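Local coordinates for glycerol dehydratase (Clostridium butyricum, PDB 1R9D), which probably dehydrates glycerol to 3-hydroxypropionaldehyde by a glycyl-radical mechanism that needs no coenzyme B12, at residues G280-F288 against A425-C433; Y491-M502 against G616-Y627. All blocks are in the same frame, centred on the assembly; numbering follows the deposited sequence.

Contact 1: G280-F288 against A425-C433; sequences GHSISPARF and ARDYGIIGC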
loop_
_atom_site.group_PDB
_atom_site.type_symbol
_atom_site.label_atom_id
_atom_site.label_comp_id
_atom_site.label_asym_id
_atom_site.label_seq_id
_atom_site.Cartn_x
_atom_site.Cartn_y
_atom_site.Cartn_z
ATOM N N GLY A 280 0.593 -21.925 1.071
ATOM C CA GLY A 280 2.038 -22.030 0.988
ATOM C C GLY A 280 2.340 -23.352 1.673
ATOM O O GLY A 280 1.687 -23.684 2.670
ATOM N N HIS A 281 3.284 -24.133 1.150
ATOM C CA HIS A 281 3.585 -25.404 1.792
ATOM C C HIS A 281 4.762 -25.298 2.758
ATOM O O HIS A 281 5.179 -24.197 3.120
ATOM C CB HIS A 281 3.810 -26.524 0.754
ATOM C CG HIS A 281 4.907 -26.253 -0.229
ATOM N ND1 HIS A 281 4.662 -25.955 -1.551
ATOM C CD2 HIS A 281 6.255 -26.270 -0.090
ATOM C CE1 HIS A 281 5.811 -25.800 -2.185
ATOM N NE2 HIS A 281 6.792 -25.987 -1.320
ATOM N N SER A 282 5.289 -26.439 3.176
ATOM C CA SER A 282 6.381 -26.465 4.137
ATOM C C SER A 282 5.958 -25.841 5.465
ATOM O O SER A 282 6.737 -25.152 6.123
ATOM C CB SER A 282 7.624 -25.770 3.574
ATOM O OG SER A 282 8.218 -26.580 2.570
ATOM N N ILE A 283 4.697 -26.058 5.836
ATOM C CA ILE A 283 4.193 -25.590 7.120
ATOM C C ILE A 283 4.738 -26.703 8.008
ATOM O O ILE A 283 4.206 -27.818 8.036
ATOM C CB ILE A 283 2.645 -25.570 7.154
ATOM C CG1 ILE A 283 2.121 -24.642 6.056
ATOM C CG2 ILE A 283 2.159 -25.096 8.521
ATOM C CD1 ILE A 283 2.689 -23.210 6.111
ATOM N N SER A 284 5.810 -26.393 8.728
ATOM C CA SER A 284 6.504 -27.392 9.525
ATOM C C SER A 284 6.351 -27.404 11.031
ATOM O O SER A 284 6.661 -26.425 11.708
ATOM C CB SER A 284 7.994 -27.323 9.185
ATOM O OG SER A 284 8.176 -27.306 7.778
ATOM N N PRO A 285 5.889 -28.542 11.580
ATOM C CA PRO A 285 5.693 -28.717 13.021
ATOM C C PRO A 285 6.998 -28.492 13.795
ATOM O O PRO A 285 6.984 -28.104 14.960
ATOM C CB PRO A 285 5.204 -30.161 13.123
ATOM C CG PRO A 285 4.424 -30.330 11.847
ATOM C CD PRO A 285 5.350 -29.693 10.833
ATOM N N ALA A 286 8.124 -28.743 13.131
ATOM C CA ALA A 286 9.440 -28.577 13.745
ATOM C C ALA A 286 9.637 -29.427 15.005
ATOM O O ALA A 286 9.383 -30.629 14.976
ATOM C CB ALA A 286 9.702 -27.104 14.045
ATOM N N ARG A 287 10.070 -28.810 16.106
ATOM C CA ARG A 287 10.360 -29.553 17.339
ATOM C C ARG A 287 9.160 -30.048 18.145
ATOM O O ARG A 287 9.004 -29.722 19.325
ATOM C CB ARG A 287 11.279 -28.725 18.244
ATOM C CG ARG A 287 12.519 -28.190 17.540
ATOM C CD ARG A 287 13.578 -27.746 18.534
ATOM N NE ARG A 287 14.342 -28.870 19.081
ATOM C CZ ARG A 287 15.291 -28.746 20.006
ATOM N NH1 ARG A 287 15.585 -27.549 20.494
ATOM N NH2 ARG A 287 15.966 -29.813 20.429
ATOM N N PHE A 288 8.343 -30.866 17.496
ATOM C CA PHE A 288 7.138 -31.450 18.079
ATOM C C PHE A 288 7.412 -32.107 19.435
ATOM O O PHE A 288 6.642 -31.941 20.384
ATOM C CB PHE A 288 6.587 -32.491 17.098
ATOM C CG PHE A 288 5.251 -33.068 17.481
ATOM C CD1 PHE A 288 4.071 -32.385 17.195
ATOM C CD2 PHE A 288 5.171 -34.332 18.063
ATOM C CE1 PHE A 288 2.825 -32.961 17.478
ATOM C CE2 PHE A 288 3.935 -34.914 18.349
ATOM C CZ PHE A 288 2.761 -34.228 18.054
ATOM N N ALA A 425 19.543 -20.096 18.017
ATOM C CA ALA A 425 20.138 -21.040 17.070
ATOM C C ALA A 425 20.079 -22.472 17.606
ATOM O O ALA A 425 19.843 -23.412 16.849
ATOM C CB ALA A 425 21.591 -20.651 16.770
ATOM N N ARG A 426 20.286 -22.634 18.910
ATOM C CA ARG A 426 20.252 -23.952 19.532
ATOM C C ARG A 426 18.862 -24.579 19.496
ATOM O O ARG A 426 18.725 -25.797 19.599
ATOM C CB ARG A 426 20.723 -23.874 20.989
ATOM C CG ARG A 426 22.229 -23.803 21.141
ATOM C CD ARG A 426 22.637 -23.606 22.590
ATOM N NE ARG A 426 24.085 -23.717 22.756
ATOM C CZ ARG A 426 24.746 -23.288 23.824
ATOM N NH1 ARG A 426 24.087 -22.715 24.820
ATOM N NH2 ARG A 426 26.065 -23.433 23.896
ATOM N N ASP A 427 17.837 -23.749 19.336
ATOM C CA ASP A 427 16.461 -24.238 19.315
ATOM C C ASP A 427 15.898 -24.346 17.894
ATOM O O ASP A 427 14.690 -24.292 17.691
ATOM C CB ASP A 427 15.586 -23.301 20.161
ATOM C CG ASP A 427 14.237 -23.906 20.506
ATOM O OD1 ASP A 427 14.202 -25.076 20.944
ATOM O OD2 ASP A 427 13.214 -23.203 20.349
ATOM N N TYR A 428 16.774 -24.525 16.913
ATOM C CA TYR A 428 16.333 -24.608 15.529
ATOM C C TYR A 428 15.533 -25.853 15.176
ATOM O O TYR A 428 15.638 -26.896 15.822
ATOM C CB TYR A 428 17.538 -24.510 14.578
ATOM C CG TYR A 428 18.284 -25.812 14.348
ATOM C CD1 TYR A 428 17.883 -26.706 13.348
ATOM C CD2 TYR A 428 19.385 -26.155 15.132
ATOM C CE1 TYR A 428 18.562 -27.902 13.137
ATOM C CE2 TYR A 428 20.069 -27.351 14.929
ATOM C CZ TYR A 428 19.654 -28.217 13.929
ATOM O OH TYR A 428 20.347 -29.386 13.712
ATOM N N GLY A 429 14.727 -25.711 14.131
ATOM C CA GLY A 429 13.939 -26.807 13.610
ATOM C C GLY A 429 14.143 -26.705 12.115
ATOM O O GLY A 429 14.731 -25.727 11.650
ATOM N N ILE A 430 13.678 -27.690 11.355
ATOM C CA ILE A 430 13.832 -27.648 9.910
ATOM C C ILE A 430 12.529 -27.317 9.184
ATOM O O ILE A 430 11.457 -27.797 9.559
ATOM C CB ILE A 430 14.366 -28.996 9.374
ATOM C CG1 ILE A 430 15.785 -29.237 9.909
ATOM C CG2 ILE A 430 14.362 -28.992 7.844
ATOM C CD1 ILE A 430 16.790 -28.179 9.481
ATOM N N ILE A 431 12.636 -26.488 8.154
ATOM C CA ILE A 431 11.493 -26.097 7.334
ATOM C C ILE A 431 11.556 -26.858 6.011
ATOM O O ILE A 431 12.615 -26.949 5.401
ATOM C CB ILE A 431 11.521 -24.588 7.003
ATOM C CG1 ILE A 431 11.482 -23.769 8.294
ATOM C CG2 ILE A 431 10.350 -24.225 6.083
ATOM C CD1 ILE A 431 10.314 -24.118 9.214
ATOM N N GLY A 432 10.425 -27.411 5.580
ATOM C CA GLY A 432 10.377 -28.124 4.312
ATOM C C GLY A 432 11.339 -29.289 4.131
ATOM O O GLY A 432 11.160 -30.350 4.724
ATOM N N CYS A 433 12.356 -29.092 3.299
ATOM C CA CYS A 433 13.335 -30.143 3.034
ATOM C C CYS A 433 14.567 -30.118 3.936
ATOM O O CYS A 433 14.860 -31.101 4.613
ATOM C CB CYS A 433 13.798 -30.069 1.581
ATOM S SG CYS A 433 12.524 -30.463 0.358
#
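The hairpin formed by strand 429-431 and its antiparallel partner 435-437 is gripped by the loop 280-288 through Ser-282 and Ser-284, which meet Gly-432 beside a bound glycerol. The two segments run roughly antiparallel, yet few bonds join them. Ser-284 OG accepts a hydrogen bond from Gly-432 N at 3.1 Å, fairly straight (164°), and gives a weak bond to Ser-282 O, so one hydroxyl ties the hairpin to the loop and braces the loop itself. Ser-282 OG lies only 3.2 Å from Gly-432 CA and also bonds the glycerol. Ser-282 thus faces both the hairpin and the ligand, while its neighbour His-281 reaches the glycerol through NE2. Ile-431 spans the two serines, CG2 3.7 Å from Ser-282 O and CD1 beside Ser-284 CB. Farther along, Gly-429 brings no side chain, and Ala-286 CB comes to 4.3 Å from its CA. At the far end Arg-287, bent at chi3 (79°), lays its CD 3.5 Å from Tyr-428 O and carries NH1 to Asp-427 OD1 (2.9 Å). This salt bridge reaches the carboxylate on its anti side, the two planes 55° apart. Both partners are held further: Arg-287 NH2 bonds the carbonyls of Gly-345 and Gln-347, and Asp-427 OD2 pairs with Lys-438. Behind the loop, Ile-283 and Pro-285 pack on helix 260-277, while Tyr-428 rests on helix 408-417 and Ile-430 on strand 341-344.

Contact 2: Y491-M502 against G616-Y627; sequences YKAQMEYFVKHM and GALVYCREVNKY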
loop_
_atom_site.group_PDB
_atom_site.type_symbol
_atom_site.label_atom_id
_atom_site.label_comp_id
_atom_site.label_asym_id
_atom_site.label_seq_id
_atom_site.Cartn_x
_atom_site.Cartn_y
_atom_site.Cartn_z
ATOM N N TYR A 491 32.393 -17.291 -16.133
ATOM C CA TYR A 491 31.422 -18.065 -15.364
ATOM C C TYR A 491 30.818 -17.157 -14.294
ATOM O O TYR A 491 29.597 -17.109 -14.114
ATOM C CB TYR A 491 32.135 -19.256 -14.717
ATOM C CG TYR A 491 31.330 -20.059 -13.712
ATOM C CD1 TYR A 491 30.270 -20.869 -14.115
ATOM C CD2 TYR A 491 31.666 -20.042 -12.360
ATOM C CE1 TYR A 491 29.566 -21.651 -13.190
ATOM C CE2 TYR A 491 30.975 -20.815 -11.431
ATOM C CZ TYR A 491 29.929 -21.616 -11.852
ATOM O OH TYR A 491 29.260 -22.390 -10.930
ATOM N N LYS A 492 31.680 -16.430 -13.589
ATOM C CA LYS A 492 31.228 -15.518 -12.544
ATOM C C LYS A 492 30.358 -14.392 -13.106
ATOM O O LYS A 492 29.394 -13.970 -12.465
ATOM C CB LYS A 492 32.433 -14.934 -11.799
ATOM C CG LYS A 492 32.082 -13.944 -10.687
ATOM C CD LYS A 492 33.298 -13.682 -9.809
ATOM C CE LYS A 492 33.056 -12.585 -8.787
ATOM N NZ LYS A 492 33.074 -11.225 -9.399
ATOM N N ALA A 493 30.690 -13.918 -14.305
ATOM C CA ALA A 493 29.929 -12.843 -14.941
ATOM C C ALA A 493 28.522 -13.298 -15.322
ATOM O O ALA A 493 27.558 -12.532 -15.197
ATOM C CB ALA A 493 30.667 -12.333 -16.172
ATOM N N GLN A 494 28.401 -14.531 -15.805
ATOM C CA GLN A 494 27.087 -15.064 -16.163
ATOM C C GLN A 494 26.276 -15.269 -14.881
ATOM O O GLN A 494 25.095 -14.930 -14.818
ATOM C CB GLN A 494 27.216 -16.406 -16.891
ATOM C CG GLN A 494 27.794 -16.335 -18.301
ATOM C CD GLN A 494 26.934 -15.532 -19.269
ATOM O OE1 GLN A 494 25.701 -15.567 -19.210
ATOM N NE2 GLN A 494 27.585 -14.818 -20.182
ATOM N N MET A 495 26.922 -15.830 -13.863
ATOM C CA MET A 495 26.272 -16.086 -12.578
ATOM C C MET A 495 25.726 -14.783 -11.998
ATOM O O MET A 495 24.578 -14.714 -11.553
ATOM C CB MET A 495 27.278 -16.697 -11.593
ATOM C CG MET A 495 26.671 -17.235 -10.298
ATOM S SD MET A 495 25.772 -18.787 -10.527
ATOM C CE MET A 495 27.141 -19.973 -10.642
ATOM N N GLU A 496 26.559 -13.749 -12.013
ATOM C CA GLU A 496 26.185 -12.444 -11.482
ATOM C C GLU A 496 24.922 -11.863 -12.103
ATOM O O GLU A 496 24.045 -11.357 -11.395
ATOM C CB GLU A 496 27.345 -11.465 -11.674
ATOM C CG GLU A 496 27.026 -10.024 -11.314
ATOM C CD GLU A 496 28.213 -9.108 -11.536
ATOM O OE1 GLU A 496 28.779 -9.124 -12.656
ATOM O OE2 GLU A 496 28.583 -8.371 -10.595
ATOM N N TYR A 497 24.829 -11.937 -13.426
ATOM C CA TYR A 497 23.685 -11.393 -14.142
ATOM C C TYR A 497 22.370 -12.083 -13.796
ATOM O O TYR A 497 21.385 -11.427 -13.462
ATOM C CB TYR A 497 23.913 -11.489 -15.651
ATOM C CG TYR A 497 22.784 -10.895 -16.472
ATOM C CD1 TYR A 497 22.673 -9.517 -16.636
ATOM C CD2 TYR A 497 21.808 -11.708 -17.050
ATOM C CE1 TYR A 497 21.620 -8.955 -17.354
ATOM C CE2 TYR A 497 20.743 -11.153 -17.772
ATOM C CZ TYR A 497 20.659 -9.775 -17.916
ATOM O OH TYR A 497 19.613 -9.206 -18.611
ATOM N N PHE A 498 22.349 -13.408 -13.873
ATOM C CA PHE A 498 21.117 -14.129 -13.586
ATOM C C PHE A 498 20.732 -14.185 -12.113
ATOM O O PHE A 498 19.545 -14.200 -11.792
ATOM C CB PHE A 498 21.185 -15.527 -14.203
ATOM C CG PHE A 498 21.125 -15.511 -15.704
ATOM C CD1 PHE A 498 19.924 -15.256 -16.361
ATOM C CD2 PHE A 498 22.280 -15.672 -16.462
ATOM C CE1 PHE A 498 19.870 -15.157 -17.754
ATOM C CE2 PHE A 498 22.238 -15.574 -17.860
ATOM C CZ PHE A 498 21.032 -15.316 -18.504
ATOM N N VAL A 499 21.712 -14.205 -11.213
ATOM C CA VAL A 499 21.377 -14.221 -9.795
ATOM C C VAL A 499 20.748 -12.869 -9.453
ATOM O O VAL A 499 19.804 -12.795 -8.674
ATOM C CB VAL A 499 22.617 -14.456 -8.903
ATOM C CG1 VAL A 499 22.250 -14.254 -7.437
ATOM C CG2 VAL A 499 23.131 -15.875 -9.101
ATOM N N LYS A 500 21.260 -11.802 -10.058
ATOM C CA LYS A 500 20.721 -10.471 -9.809
ATOM C C LYS A 500 19.232 -10.416 -10.158
ATOM O O LYS A 500 18.415 -9.938 -9.369
ATOM C CB LYS A 500 21.464 -9.419 -10.638
ATOM C CG LYS A 500 21.022 -7.994 -10.333
ATOM C CD LYS A 500 20.960 -7.124 -11.577
ATOM C CE LYS A 500 22.308 -6.993 -12.259
ATOM N NZ LYS A 500 22.217 -6.106 -13.459
ATOM N N HIS A 501 18.869 -10.911 -11.336
ATOM C CA HIS A 501 17.466 -10.872 -11.734
ATOM C C HIS A 501 16.561 -11.831 -10.973
ATOM O O HIS A 501 15.375 -11.556 -10.796
ATOM C CB HIS A 501 17.356 -11.064 -13.248
ATOM C CG HIS A 501 17.825 -9.869 -14.019
ATOM N ND1 HIS A 501 17.148 -8.667 -14.003
ATOM C CD2 HIS A 501 18.948 -9.657 -14.745
ATOM C CE1 HIS A 501 17.837 -7.766 -14.683
ATOM N NE2 HIS A 501 18.934 -8.342 -15.143
ATOM N N MET A 502 17.116 -12.945 -10.503
ATOM C CA MET A 502 16.334 -13.898 -9.727
ATOM C C MET A 502 15.970 -13.242 -8.394
ATOM O O MET A 502 14.828 -13.318 -7.935
ATOM C CB MET A 502 17.144 -15.174 -9.465
ATOM C CG MET A 502 16.533 -16.092 -8.407
ATOM S SD MET A 502 17.492 -17.589 -8.104
ATOM C CE MET A 502 18.923 -16.910 -7.248
ATOM N N GLY A 616 32.881 -23.809 -7.486
ATOM C CA GLY A 616 31.781 -23.577 -8.408
ATOM C C GLY A 616 30.508 -23.186 -7.676
ATOM O O GLY A 616 29.790 -22.270 -8.095
ATOM N N ALA A 617 30.233 -23.875 -6.570
ATOM C CA ALA A 617 29.047 -23.599 -5.764
ATOM C C ALA A 617 29.198 -22.277 -5.021
ATOM O O ALA A 617 28.226 -21.546 -4.839
ATOM C CB ALA A 617 28.811 -24.727 -4.774
ATOM N N LEU A 618 30.422 -21.976 -4.590
ATOM C CA LEU A 618 30.688 -20.736 -3.871
ATOM C C LEU A 618 30.447 -19.500 -4.717
ATOM O O LEU A 618 30.079 -18.453 -4.189
ATOM C CB LEU A 618 32.125 -20.724 -3.335
ATOM C CG LEU A 618 32.304 -21.407 -1.976
ATOM C CD1 LEU A 618 33.797 -21.598 -1.667
ATOM C CD2 LEU A 618 31.633 -20.556 -0.898
ATOM N N VAL A 619 30.665 -19.601 -6.026
ATOM C CA VAL A 619 30.435 -18.458 -6.902
ATOM C C VAL A 619 28.948 -18.100 -6.824
ATOM O O VAL A 619 28.583 -16.927 -6.739
ATOM C CB VAL A 619 30.822 -18.783 -8.356
ATOM C CG1 VAL A 619 30.403 -17.649 -9.284
ATOM C CG2 VAL A 619 32.338 -18.999 -8.439
ATOM N N TYR A 620 28.096 -19.120 -6.853
ATOM C CA TYR A 620 26.654 -18.909 -6.746
ATOM C C TYR A 620 26.322 -18.330 -5.364
ATOM O O TYR A 620 25.627 -17.321 -5.244
ATOM C CB TYR A 620 25.919 -20.239 -6.917
ATOM C CG TYR A 620 24.452 -20.170 -6.552
ATOM C CD1 TYR A 620 23.537 -19.521 -7.383
ATOM C CD2 TYR A 620 23.989 -20.721 -5.362
ATOM C CE1 TYR A 620 22.193 -19.423 -7.037
ATOM C CE2 TYR A 620 22.636 -20.627 -5.001
ATOM C CZ TYR A 620 21.748 -19.976 -5.847
ATOM O OH TYR A 620 20.412 -19.885 -5.514
ATOM N N CYS A 621 26.836 -18.973 -4.323
ATOM C CA CYS A 621 26.562 -18.540 -2.957
ATOM C C CYS A 621 26.987 -17.098 -2.663
ATOM O O CYS A 621 26.256 -16.360 -2.000
ATOM C CB CYS A 621 27.218 -19.506 -1.962
ATOM S SG CYS A 621 26.496 -21.197 -1.958
ATOM N N ARG A 622 28.152 -16.692 -3.159
ATOM C CA ARG A 622 28.632 -15.330 -2.925
ATOM C C ARG A 622 27.755 -14.288 -3.612
ATOM O O ARG A 622 27.608 -13.172 -3.112
ATOM C CB ARG A 622 30.078 -15.169 -3.403
ATOM C CG ARG A 622 31.085 -16.034 -2.664
ATOM C CD ARG A 622 32.480 -15.828 -3.237
ATOM N NE ARG A 622 33.452 -16.781 -2.708
ATOM C CZ ARG A 622 34.167 -17.606 -3.467
ATOM N NH1 ARG A 622 34.019 -17.597 -4.788
ATOM N NH2 ARG A 622 35.034 -18.440 -2.907
ATOM N N GLU A 623 27.181 -14.641 -4.757
ATOM C CA GLU A 623 26.307 -13.711 -5.454
ATOM C C GLU A 623 25.010 -13.536 -4.662
ATOM O O GLU A 623 24.563 -12.415 -4.440
ATOM C CB GLU A 623 25.974 -14.209 -6.867
ATOM C CG GLU A 623 27.128 -14.176 -7.868
ATOM C CD GLU A 623 27.796 -12.816 -7.973
ATOM O OE1 GLU A 623 27.081 -11.790 -8.023
ATOM O OE2 GLU A 623 29.046 -12.774 -8.022
ATOM N N VAL A 624 24.416 -14.647 -4.235
ATOM C CA VAL A 624 23.166 -14.599 -3.477
ATOM C C VAL A 624 23.289 -13.725 -2.223
ATOM O O VAL A 624 22.385 -12.944 -1.912
ATOM C CB VAL A 624 22.705 -16.021 -3.069
ATOM C CG1 VAL A 624 21.478 -15.939 -2.164
ATOM C CG2 VAL A 624 22.370 -16.835 -4.315
ATOM N N ASN A 625 24.409 -13.851 -1.512
ATOM C CA ASN A 625 24.641 -13.075 -0.290
ATOM C C ASN A 625 24.607 -11.556 -0.468
ATOM O O ASN A 625 24.452 -10.820 0.505
ATOM C CB ASN A 625 25.990 -13.450 0.342
ATOM C CG ASN A 625 25.913 -14.697 1.196
ATOM O OD1 ASN A 625 24.835 -15.247 1.429
ATOM N ND2 ASN A 625 27.066 -15.147 1.679
ATOM N N LYS A 626 24.751 -11.083 -1.698
ATOM C CA LYS A 626 24.758 -9.646 -1.961
ATOM C C LYS A 626 23.413 -8.947 -1.808
ATOM O O LYS A 626 23.366 -7.723 -1.638
ATOM C CB LYS A 626 25.245 -9.369 -3.383
ATOM C CG LYS A 626 26.691 -9.709 -3.662
ATOM C CD LYS A 626 26.951 -9.609 -5.155
ATOM C CE LYS A 626 28.412 -9.862 -5.498
ATOM N NZ LYS A 626 28.633 -9.712 -6.969
ATOM N N TYR A 627 22.331 -9.717 -1.856
ATOM C CA TYR A 627 20.985 -9.145 -1.822
ATOM C C TYR A 627 20.208 -9.096 -0.512
ATOM O O TYR A 627 20.444 -9.886 0.396
ATOM C CB TYR A 627 20.146 -9.856 -2.889
ATOM C CG TYR A 627 20.795 -9.771 -4.244
ATOM C CD1 TYR A 627 21.782 -10.685 -4.630
ATOM C CD2 TYR A 627 20.517 -8.704 -5.095
ATOM C CE1 TYR A 627 22.485 -10.526 -5.827
ATOM C CE2 TYR A 627 21.213 -8.535 -6.294
ATOM C CZ TYR A 627 22.199 -9.445 -6.649
ATOM O OH TYR A 627 22.929 -9.234 -7.797
HETATM O O HOH W 1 30.527 -10.882 -9.645
HETATM O O HOH W 2 24.459 -11.258 -8.573
#
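Glu-623 is a knob in a hole formed by Lys-492, Met-495, Glu-496 and Val-499, where the segments 491-502 and 616-624 of helices 484-516 and 607-624 cross at -39°, their axes 9.6 Å apart. Its CB touches Val-499 CG1 (3.8 Å) and its CG meets Met-495 CG, so the aliphatic part of the acid fills the hole; a bend at chi2 (-53°) then turns the carboxylate across helix 484-516, with OE1 3.6 Å from Glu-496 CA. Met-495 reaches on to Tyr-620, SD 3.9 Å from its CB and at the ring edge, a Met-aromatic contact, while Val-499 CG2 and Met-502 CE also meet that ring. Toward the start of both segments, Tyr-491 CE2 lies against Val-619 CB (3.7 Å).

Along one side of this apolar core runs a polar border. Lys-626 NZ holds Glu-623 OE1 at 2.8 Å and makes a long salt bridge to Glu-496 OE2, probably easing the closeness of the two acids. One water joins Glu-623 OE2 to Lys-492 NZ; another donates hydrogen bonds to Glu-623 OE1 and Glu-496 O and accepts one from Tyr-627 OH. Phe-451 of strand 449-452 backs Met-495 and Tyr-620, and Ile-194 of the second subunit packs on Lys-500 and Tyr-627. At the other end, Tyr-491 OH donates to Gly-616 O at 2.9 Å, approaching from above the carbonyl plane.

Both contacts are largely buried, but at different depths: the centre of contact 1 lies about 9 Å from that of the chain, the centre of contact 2 about 23 Å, with some 14 Å between their nearest atoms. They share no element. Contact 1 joins a loop to a short hairpin, rests on glycines and serine hydroxyls, and borders the bound glycerol through Ser-282. Contact 2 is two helices packed side chain to side chain, its apolar middle bordered by charged residues and waters and its end near the other subunit. Each contains a salt bridge across the contact: direct and held by further partners in contact 1, long and belonging to a network in contact 2.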